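Local structure of putative lipoprotein (Parabacteroides distasonis ATCC 8503, 3JX8) at residues A[32-37]-A[107-112]; A[115-120]-A[134-139]; A[130-135]-A[151-156]. The protein is of unproven function but is probably a cell-envelope lipoprotein with an adhesin-like beta-solenoid, perhaps acting in adhesion or lipid binding. All blocks are in the same frame, centred on the assembly; numbering follows the deposited sequence.

Overall arrangement
The three contacts lie on successive turns of a beta-solenoid. Interaction 1 comes first along the chain, and its strand 108-111 leads on to strand 115-117 of interaction 2. Segment 130-135 of interaction 3 then runs straight into segment 134-139 of interaction 2, sharing Gly134 and Pro135. Interactions 1 and 3, about 11 Å apart between centres, meet across strands 108-111 and 129-132, where Ile111 O and Arg133 N probably bond. Interaction 2 lies about 10 Å from interaction 3 and about 16 Å from interaction 1. Backbone pairing continues from strand 33-38 through 108-111, 129-132 and 150-153, consistent with a coil whose turns are held edge to edge by parallel hydrogen bonding.

Interaction 1: A[32-37]-A[107-112]; sequences ADFEYE and GSFIIS
On one wall of the beta-solenoid, Phe34 and Phe109 sit level with each other on the parallel strands 33-37 and 108-111, their side chains turned inward. The strands run 4.8 Å apart at closest approach. Four backbone bonds join them: Ser108 N to Ala32 O, Phe34 N to Ser108 O, Ile110 N to Phe34 O and Tyr36 N to Ile110 O. Both phenylalanines have CG anti to the backbone N, which sends the rings the same way, side by side. The planes are inclined at 45°, and Phe109 CE2 stands 3.7 Å above the centre of the Phe34 ring. The far corner of the Phe109 ring, CZ, comes within 3.4 Å of Tyr36 CB. Beyond it, Ile111 CD1 meets the edge of the Tyr36 ring, 3.8 Å from CD2, and the phenol OH goes on to Ser95 OG. The other face carries Asp33, Glu35, Ser108 and Ile110. At the end of the strands, the chain of Glu37 bends at chi2 (-64°), bringing OE2 within 2.8 Å of Ser112 N on its syn side, while OE1 takes Lys113 N; one carboxylate thus grips two successive amides. Phe28 adds an edge-to-face partner to Phe34 from the opposite wall. In-register rows of aromatic and aliphatic side chains filling the interior are characteristic of parallel beta-helical folds such as the pectate lyase-like clan.

Interaction 2: A[115-120]-A[134-139]; sequences TKVNRM and GPVKGY
Pro135 receives Thr115 N on its carbonyl O at 2.8 Å, the first bond of a short parallel pairing just before the chain turns a corner. Val136 follows, facing the interior with Thr115; its CG1, anti to the backbone N (chi1 174°), reaches obliquely to Val117 CG1 at 3.9 Å. Lys137 is bonded at both backbone ends, its N to Thr115 O and its O to Val117 N, while its extended side chain leaves on the same face as Lys116 but diverges from it. Gly138, at phi 153°, brings its CA to 3.1 Å from Val117 O in a CA-H...O contact. Tyr139 N also reaches Val117 O, at 3.2 Å, from above the carbonyl plane, and is the longest of the four. The ring of Tyr139 runs alongside Arg119. Tyr139 CE2 is 3.8 Å from Arg119 NE, with the guanidinium and ring planes 71° apart, and the ring edge meets Asn118 O nearly in plane. Past the corner, Met120, a selenomethionine, enters strand 120-125 and bonds through its backbone to Lys140 and Glu142 of strand 140-146. Strand 156-158 flanks the pair, where Leu158 touches Val117, and Gln38 at the end of strand 33-38 touches Thr115.

Interaction 3: A[130-135]-A[151-156]; sequences VELRGP and IIAKDI
Glu131 and Ile152 both face outward on the parallel strands 130-132 and 151-153, and their side chains cross so that Ile152 CG2 presses on the aliphatic part of the glutamate, 3.6 Å from Glu131 CG. With CG1 anti to the backbone N (chi1 176°), this methyl is turned toward strand 130-132. Beneath them the backbones are joined by Ile152 N to Val130 O, Leu132 N to Ile152 O and Lys154 N to Leu132 O. The glutamate stretches on beyond CG to its carboxylate, where Arg133 grips OE1 side-on with two nitrogens. Arg133 NE is 2.7 Å from Glu131 OE1 in a salt bridge, approaching nearly along the C-O bond; NH2 comes in from above the carboxylate plane. Lys154 extends in the same direction as Glu131, but its NZ remains 4.2 Å from Glu131 OE1, beyond a salt bridge, and about as far from Arg133 NE; the nearby carboxylate probably eases that approach of like charges. On the inward face the contacts are looser, with Leu132 CB 4.2 Å from Ala153 CB. Where the strands give way to turns, the Asp155 carboxylate lies across the Pro135 ring, Asp155 OD2 being 3.4 Å from Pro135 CG. A water there donates to Leu132 O and Gly134 O and accepts from Asp155 N, so it bridges the backbones where they part. Strand 108-111 flanks this pair on one side and strand 170-174 on the other, while Ile122 of strand 120-125 and Leu141 of strand 140-146 pack on Leu132 across the solenoid interior.

Interaction 1: A[32-37]-A[107-112]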
loop_
_atom_site.group_PDB
_atom_site.type_symbol
_atom_site.label_atom_id
_atom_site.label_comp_id
_atom_site.label_asym_id
_atom_site.label_seq_id
_atom_site.Cartn_x
_atom_site.Cartn_y
_atom_site.Cartn_z
ATOM N N ALA A 32 23.886 4.756 3.939
ATOM C CA ALA A 32 24.677 5.940 4.309
ATOM C C ALA A 32 23.858 6.938 5.117
ATOM O O ALA A 32 22.638 6.971 5.035
ATOM C CB ALA A 32 25.226 6.635 3.066
ATOM N N ASP A 33 24.558 7.758 5.881
ATOM C CA ASP A 33 24.035 9.053 6.292
ATOM C C ASP A 33 24.354 10.053 5.186
ATOM O O ASP A 33 25.522 10.367 4.925
ATOM C CB ASP A 33 24.648 9.490 7.610
ATOM C CG ASP A 33 24.210 8.603 8.768
ATOM O OD1 ASP A 33 23.060 8.108 8.776
ATOM O OD2 ASP A 33 25.001 8.423 9.699
ATOM N N PHE A 34 23.304 10.520 4.524
ATOM C CA PHE A 34 23.393 11.368 3.361
ATOM C C PHE A 34 22.888 12.724 3.787
ATOM O O PHE A 34 21.753 12.855 4.180
ATOM C CB PHE A 34 22.521 10.752 2.261
ATOM C CG PHE A 34 22.688 11.341 0.867
ATOM C CD1 PHE A 34 22.892 12.702 0.648
ATOM C CD2 PHE A 34 22.525 10.515 -0.234
ATOM C CE1 PHE A 34 22.980 13.204 -0.643
ATOM C CE2 PHE A 34 22.649 11.010 -1.528
ATOM C CZ PHE A 34 22.873 12.338 -1.737
ATOM N N GLU A 35 23.743 13.733 3.726
ATOM C CA GLU A 35 23.348 15.125 3.949
ATOM C C GLU A 35 23.259 15.883 2.639
ATOM O O GLU A 35 24.243 15.955 1.895
ATOM C CB GLU A 35 24.389 15.843 4.784
ATOM C CG GLU A 35 24.487 15.379 6.178
ATOM C CD GLU A 35 25.595 16.102 6.930
ATOM O OE1 GLU A 35 26.221 17.058 6.364
ATOM O OE2 GLU A 35 25.827 15.719 8.095
ATOM N N TYR A 36 22.096 16.473 2.380
ATOM C CA TYR A 36 21.857 17.197 1.139
ATOM C C TYR A 36 21.389 18.599 1.473
ATOM O O TYR A 36 20.752 18.824 2.505
ATOM C CB TYR A 36 20.817 16.478 0.248
ATOM C CG TYR A 36 20.403 17.318 -0.948
ATOM C CD1 TYR A 36 21.145 17.313 -2.114
ATOM C CD2 TYR A 36 19.300 18.158 -0.882
ATOM C CE1 TYR A 36 20.798 18.119 -3.181
ATOM C CE2 TYR A 36 18.952 18.967 -1.933
ATOM C CZ TYR A 36 19.703 18.938 -3.088
ATOM O OH TYR A 36 19.369 19.768 -4.148
ATOM N N GLU A 37 21.719 19.541 0.600
ATOM C CA GLU A 37 21.148 20.887 0.635
ATOM C C GLU A 37 20.959 21.413 -0.775
ATOM O O GLU A 37 21.699 21.062 -1.689
ATOM C CB GLU A 37 22.042 21.888 1.392
ATOM C CG GLU A 37 22.406 21.510 2.844
ATOM C CD GLU A 37 21.220 21.434 3.834
ATOM O OE1 GLU A 37 20.127 21.988 3.568
ATOM O OE2 GLU A 37 21.394 20.822 4.918
ATOM N N GLY A 107 19.263 3.622 5.133
ATOM C CA GLY A 107 20.021 4.836 5.378
ATOM C C GLY A 107 19.211 6.008 5.900
ATOM O O GLY A 107 18.005 5.905 6.186
ATOM N N SER A 108 19.882 7.136 6.029
ATOM C CA SER A 108 19.270 8.319 6.530
ATOM C C SER A 108 19.577 9.497 5.607
ATOM O O SER A 108 20.714 9.754 5.264
ATOM C CB SER A 108 19.762 8.537 7.948
ATOM O OG SER A 108 19.458 9.826 8.377
ATOM N N PHE A 109 18.549 10.172 5.143
ATOM C CA PHE A 109 18.700 11.277 4.229
ATOM C C PHE A 109 18.196 12.527 4.920
ATOM O O PHE A 109 17.025 12.575 5.279
ATOM C CB PHE A 109 17.909 11.003 2.972
ATOM C CG PHE A 109 18.130 12.010 1.913
ATOM C CD1 PHE A 109 17.509 13.252 1.982
ATOM C CD2 PHE A 109 18.964 11.730 0.838
ATOM C CE1 PHE A 109 17.684 14.194 0.971
ATOM C CE2 PHE A 109 19.177 12.681 -0.162
ATOM C CZ PHE A 109 18.543 13.926 -0.087
ATOM N N ILE A 110 19.060 13.529 5.095
ATOM C CA ILE A 110 18.767 14.718 5.925
ATOM C C ILE A 110 19.047 16.027 5.203
ATOM O O ILE A 110 20.139 16.199 4.658
ATOM C CB ILE A 110 19.627 14.694 7.226
ATOM C CG1 ILE A 110 19.334 13.382 7.990
ATOM C CG2 ILE A 110 19.339 15.903 8.114
ATOM C CD1 ILE A 110 20.118 13.214 9.305
ATOM N N ILE A 111 18.064 16.930 5.190
ATOM C CA ILE A 111 18.207 18.306 4.697
ATOM C C ILE A 111 18.067 19.201 5.919
ATOM O O ILE A 111 17.053 19.107 6.629
ATOM C CB ILE A 111 17.115 18.687 3.680
ATOM C CG1 ILE A 111 17.159 17.750 2.490
ATOM C CG2 ILE A 111 17.265 20.142 3.247
ATOM C CD1 ILE A 111 16.234 18.167 1.366
ATOM N N SER A 112 19.065 20.060 6.173
ATOM C CA SER A 112 19.098 20.835 7.420
ATOM C C SER A 112 18.903 22.333 7.326
ATOM O O SER A 112 18.575 22.948 8.328
ATOM C CB SER A 112 20.411 20.587 8.162
ATOM O OG SER A 112 20.417 19.304 8.753
HETATM O O HOH W 1 21.857 18.241 5.649
#

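Interaction 2: A[115-120]-A[134-139]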
loop_
_atom_site.group_PDB
_atom_site.type_symbol
_atom_site.label_atom_id
_atom_site.label_comp_id
_atom_site.label_asym_id
_atom_site.label_seq_id
_atom_site.Cartn_x
_atom_site.Cartn_y
_atom_site.Cartn_z
ATOM N N THR A 115 14.969 25.602 3.036
ATOM C CA THR A 115 14.820 25.109 1.686
ATOM C C THR A 115 13.558 25.709 1.085
ATOM O O THR A 115 12.468 25.589 1.670
ATOM C CB THR A 115 14.707 23.605 1.720
ATOM O OG1 THR A 115 15.865 23.082 2.384
ATOM C CG2 THR A 115 14.570 23.037 0.296
ATOM N N LYS A 116 13.710 26.369 -0.054
ATOM C CA LYS A 116 12.577 26.872 -0.802
ATOM C C LYS A 116 12.228 25.843 -1.873
ATOM O O LYS A 116 13.104 25.392 -2.587
ATOM C CB LYS A 116 12.928 28.227 -1.416
ATOM C CG LYS A 116 11.899 28.738 -2.415
ATOM C CD LYS A 116 12.081 30.228 -2.710
ATOM C CE LYS A 116 11.466 30.649 -4.065
ATOM N NZ LYS A 116 11.870 32.070 -4.447
ATOM N N VAL A 117 10.964 25.434 -1.969
ATOM C CA VAL A 117 10.564 24.427 -2.956
ATOM C C VAL A 117 9.444 24.924 -3.845
ATOM O O VAL A 117 8.555 25.660 -3.412
ATOM C CB VAL A 117 10.087 23.088 -2.306
ATOM C CG1 VAL A 117 11.175 22.501 -1.392
ATOM C CG2 VAL A 117 8.807 23.286 -1.547
ATOM N N ASN A 118 9.495 24.494 -5.095
ATOM C CA ASN A 118 8.372 24.593 -5.995
ATOM C C ASN A 118 7.600 23.271 -5.846
ATOM O O ASN A 118 6.625 23.217 -5.102
ATOM C CB ASN A 118 8.863 24.855 -7.409
ATOM C CG ASN A 118 7.749 24.821 -8.432
ATOM O OD1 ASN A 118 6.562 24.917 -8.107
ATOM N ND2 ASN A 118 8.135 24.678 -9.691
ATOM N N ARG A 119 8.053 22.211 -6.517
ATOM C CA ARG A 119 7.571 20.864 -6.218
ATOM C C ARG A 119 8.693 19.986 -5.772
ATOM O O ARG A 119 9.622 19.745 -6.542
ATOM C CB ARG A 119 6.909 20.203 -7.424
ATOM C CG ARG A 119 5.567 20.796 -7.691
ATOM C CD ARG A 119 4.974 20.342 -9.015
ATOM N NE ARG A 119 4.009 21.337 -9.507
ATOM C CZ ARG A 119 4.317 22.387 -10.273
ATOM N NH1 ARG A 119 5.568 22.600 -10.693
ATOM N NH2 ARG A 119 3.356 23.237 -10.641
HETATM N N MSE A 120 8.593 19.501 -4.538
HETATM C CA MSE A 120 9.499 18.494 -4.025
HETATM C C MSE A 120 8.748 17.174 -3.738
HETATM O O MSE A 120 7.799 17.137 -2.935
HETATM C CB MSE A 120 10.228 18.989 -2.782
HETATM C CG MSE A 120 11.274 17.967 -2.283
HETATM SE SE MSE A 120 12.113 18.497 -0.635
HETATM C CE MSE A 120 13.563 19.541 -1.464
ATOM N N GLY A 134 15.219 21.450 8.287
ATOM C CA GLY A 134 15.173 22.892 8.096
ATOM C C GLY A 134 13.786 23.334 7.698
ATOM O O GLY A 134 12.951 22.504 7.329
ATOM N N PRO A 135 13.536 24.639 7.745
ATOM C CA PRO A 135 12.269 25.162 7.248
ATOM C C PRO A 135 12.103 24.915 5.766
ATOM O O PRO A 135 12.998 25.234 4.990
ATOM C CB PRO A 135 12.353 26.666 7.531
ATOM C CG PRO A 135 13.458 26.830 8.501
ATOM C CD PRO A 135 14.388 25.693 8.309
ATOM N N VAL A 136 10.988 24.299 5.392
ATOM C CA VAL A 136 10.659 24.088 3.986
ATOM C C VAL A 136 9.496 24.998 3.710
ATOM O O VAL A 136 8.523 25.004 4.461
ATOM C CB VAL A 136 10.276 22.635 3.701
ATOM C CG1 VAL A 136 9.799 22.444 2.253
ATOM C CG2 VAL A 136 11.450 21.734 4.048
ATOM N N LYS A 137 9.599 25.758 2.634
ATOM C CA LYS A 137 8.576 26.716 2.273
ATOM C C LYS A 137 8.376 26.707 0.778
ATOM O O LYS A 137 9.339 26.655 0.028
ATOM C CB LYS A 137 9.016 28.088 2.753
ATOM C CG LYS A 137 8.134 29.230 2.365
ATOM C CD LYS A 137 8.569 30.536 3.090
ATOM C CE LYS A 137 7.578 31.690 2.858
ATOM N NZ LYS A 137 8.182 33.037 3.206
ATOM N N GLY A 138 7.126 26.741 0.334
ATOM C CA GLY A 138 6.837 26.750 -1.092
ATOM C C GLY A 138 5.501 26.158 -1.502
ATOM O O GLY A 138 4.538 26.118 -0.716
ATOM N N TYR A 139 5.446 25.685 -2.746
ATOM C CA TYR A 139 4.187 25.285 -3.339
ATOM C C TYR A 139 3.729 23.886 -2.936
ATOM O O TYR A 139 2.658 23.736 -2.364
ATOM C CB TYR A 139 4.253 25.436 -4.847
ATOM C CG TYR A 139 3.033 24.924 -5.571
ATOM C CD1 TYR A 139 1.828 25.615 -5.527
ATOM C CD2 TYR A 139 3.092 23.747 -6.324
ATOM C CE1 TYR A 139 0.703 25.150 -6.214
ATOM C CE2 TYR A 139 1.990 23.278 -7.009
ATOM C CZ TYR A 139 0.794 23.986 -6.953
ATOM O OH TYR A 139 -0.303 23.497 -7.635
HETATM O O HOH W 2 0.553 21.266 -9.887
#

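Interaction 3: A[130-135]-A[151-156]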
loop_
_atom_site.group_PDB
_atom_site.type_symbol
_atom_site.label_atom_id
_atom_site.label_comp_id
_atom_site.label_asym_id
_atom_site.label_seq_id
_atom_site.Cartn_x
_atom_site.Cartn_y
_atom_site.Cartn_z
ATOM N N VAL A 130 13.999 9.743 6.197
ATOM C CA VAL A 130 14.226 11.039 5.598
ATOM C C VAL A 130 13.777 12.068 6.603
ATOM O O VAL A 130 12.661 11.953 7.157
ATOM C CB VAL A 130 13.444 11.190 4.316
ATOM C CG1 VAL A 130 13.677 12.562 3.687
ATOM C CG2 VAL A 130 13.802 10.036 3.378
ATOM N N GLU A 131 14.644 13.052 6.861
ATOM C CA GLU A 131 14.343 14.163 7.748
ATOM C C GLU A 131 14.581 15.498 7.095
ATOM O O GLU A 131 15.718 15.827 6.714
ATOM C CB GLU A 131 15.195 14.095 9.003
ATOM C CG GLU A 131 15.168 12.754 9.660
ATOM C CD GLU A 131 15.802 12.765 11.047
ATOM O OE1 GLU A 131 16.261 13.847 11.519
ATOM O OE2 GLU A 131 15.820 11.672 11.662
ATOM N N LEU A 132 13.510 16.266 6.947
ATOM C CA LEU A 132 13.587 17.644 6.504
ATOM C C LEU A 132 13.609 18.468 7.775
ATOM O O LEU A 132 12.570 18.806 8.339
ATOM C CB LEU A 132 12.406 17.997 5.592
ATOM C CG LEU A 132 12.203 17.034 4.419
ATOM C CD1 LEU A 132 11.079 17.514 3.477
ATOM C CD2 LEU A 132 13.477 16.831 3.674
ATOM N N ARG A 133 14.807 18.732 8.276
ATOM C CA ARG A 133 14.959 19.427 9.554
ATOM C C ARG A 133 14.825 20.913 9.420
ATOM O O ARG A 133 14.391 21.570 10.345
ATOM C CB ARG A 133 16.303 19.107 10.196
ATOM C CG ARG A 133 16.458 17.643 10.497
ATOM C CD ARG A 133 17.785 17.362 11.153
ATOM N NE ARG A 133 17.864 15.976 11.619
ATOM C CZ ARG A 133 18.981 15.377 12.055
ATOM N NH1 ARG A 133 20.141 16.027 12.064
ATOM N NH2 ARG A 133 18.953 14.112 12.472
ATOM N N GLY A 134 15.219 21.450 8.287
ATOM C CA GLY A 134 15.173 22.892 8.096
ATOM C C GLY A 134 13.786 23.334 7.698
ATOM O O GLY A 134 12.951 22.504 7.329
ATOM N N PRO A 135 13.536 24.639 7.745
ATOM C CA PRO A 135 12.269 25.162 7.248
ATOM C C PRO A 135 12.103 24.915 5.766
ATOM O O PRO A 135 12.998 25.234 4.990
ATOM C CB PRO A 135 12.353 26.666 7.531
ATOM C CG PRO A 135 13.458 26.830 8.501
ATOM C CD PRO A 135 14.388 25.693 8.309
ATOM N N ILE A 151 9.511 9.153 7.554
ATOM C CA ILE A 151 9.796 10.478 7.010
ATOM C C ILE A 151 9.270 11.465 8.029
ATOM O O ILE A 151 8.162 11.273 8.540
ATOM C CB ILE A 151 9.055 10.724 5.697
ATOM C CG1 ILE A 151 9.454 9.666 4.641
ATOM C CG2 ILE A 151 9.308 12.139 5.204
ATOM C CD1 ILE A 151 8.727 9.797 3.279
ATOM N N ILE A 152 10.068 12.483 8.351
ATOM C CA ILE A 152 9.665 13.567 9.237
ATOM C C ILE A 152 10.038 14.901 8.607
ATOM O O ILE A 152 11.181 15.091 8.179
ATOM C CB ILE A 152 10.257 13.464 10.684
ATOM C CG1 ILE A 152 9.842 14.704 11.484
ATOM C CG2 ILE A 152 11.754 13.359 10.674
ATOM C CD1 ILE A 152 9.818 14.545 13.026
ATOM N N ALA A 153 9.077 15.813 8.524
ATOM C CA ALA A 153 9.331 17.179 8.065
ATOM C C ALA A 153 9.020 18.060 9.250
ATOM O O ALA A 153 7.858 18.198 9.639
ATOM C CB ALA A 153 8.472 17.533 6.863
ATOM N N LYS A 154 10.048 18.653 9.829
ATOM C CA LYS A 154 9.931 19.380 11.088
ATOM C C LYS A 154 9.395 20.792 11.014
ATOM O O LYS A 154 8.981 21.329 12.029
ATOM C CB LYS A 154 11.276 19.406 11.795
ATOM C CG LYS A 154 11.727 18.019 12.199
ATOM C CD LYS A 154 12.937 18.044 13.114
ATOM C CE LYS A 154 13.166 16.656 13.741
ATOM N NZ LYS A 154 14.562 16.485 14.264
ATOM N N ASP A 155 9.343 21.393 9.841
ATOM C CA ASP A 155 9.000 22.809 9.772
ATOM C C ASP A 155 8.632 23.170 8.355
ATOM O O ASP A 155 9.492 23.589 7.558
ATOM C CB ASP A 155 10.230 23.609 10.234
ATOM C CG ASP A 155 10.017 25.125 10.274
ATOM O OD1 ASP A 155 8.945 25.657 9.931
ATOM O OD2 ASP A 155 11.000 25.788 10.654
ATOM N N ILE A 156 7.352 23.012 8.029
ATOM C CA ILE A 156 6.879 23.239 6.672
ATOM C C ILE A 156 5.907 24.391 6.636
ATOM O O ILE A 156 5.178 24.641 7.595
ATOM C CB ILE A 156 6.250 21.953 6.032
ATOM C CG1 ILE A 156 4.861 21.641 6.634
ATOM C CG2 ILE A 156 7.260 20.758 6.114
ATOM C CD1 ILE A 156 4.325 20.226 6.334
HETATM O O HOH W 3 16.011 14.385 13.893
HETATM O O HOH W 4 10.750 20.785 7.575
HETATM O O HOH W 5 13.278 24.561 11.635
#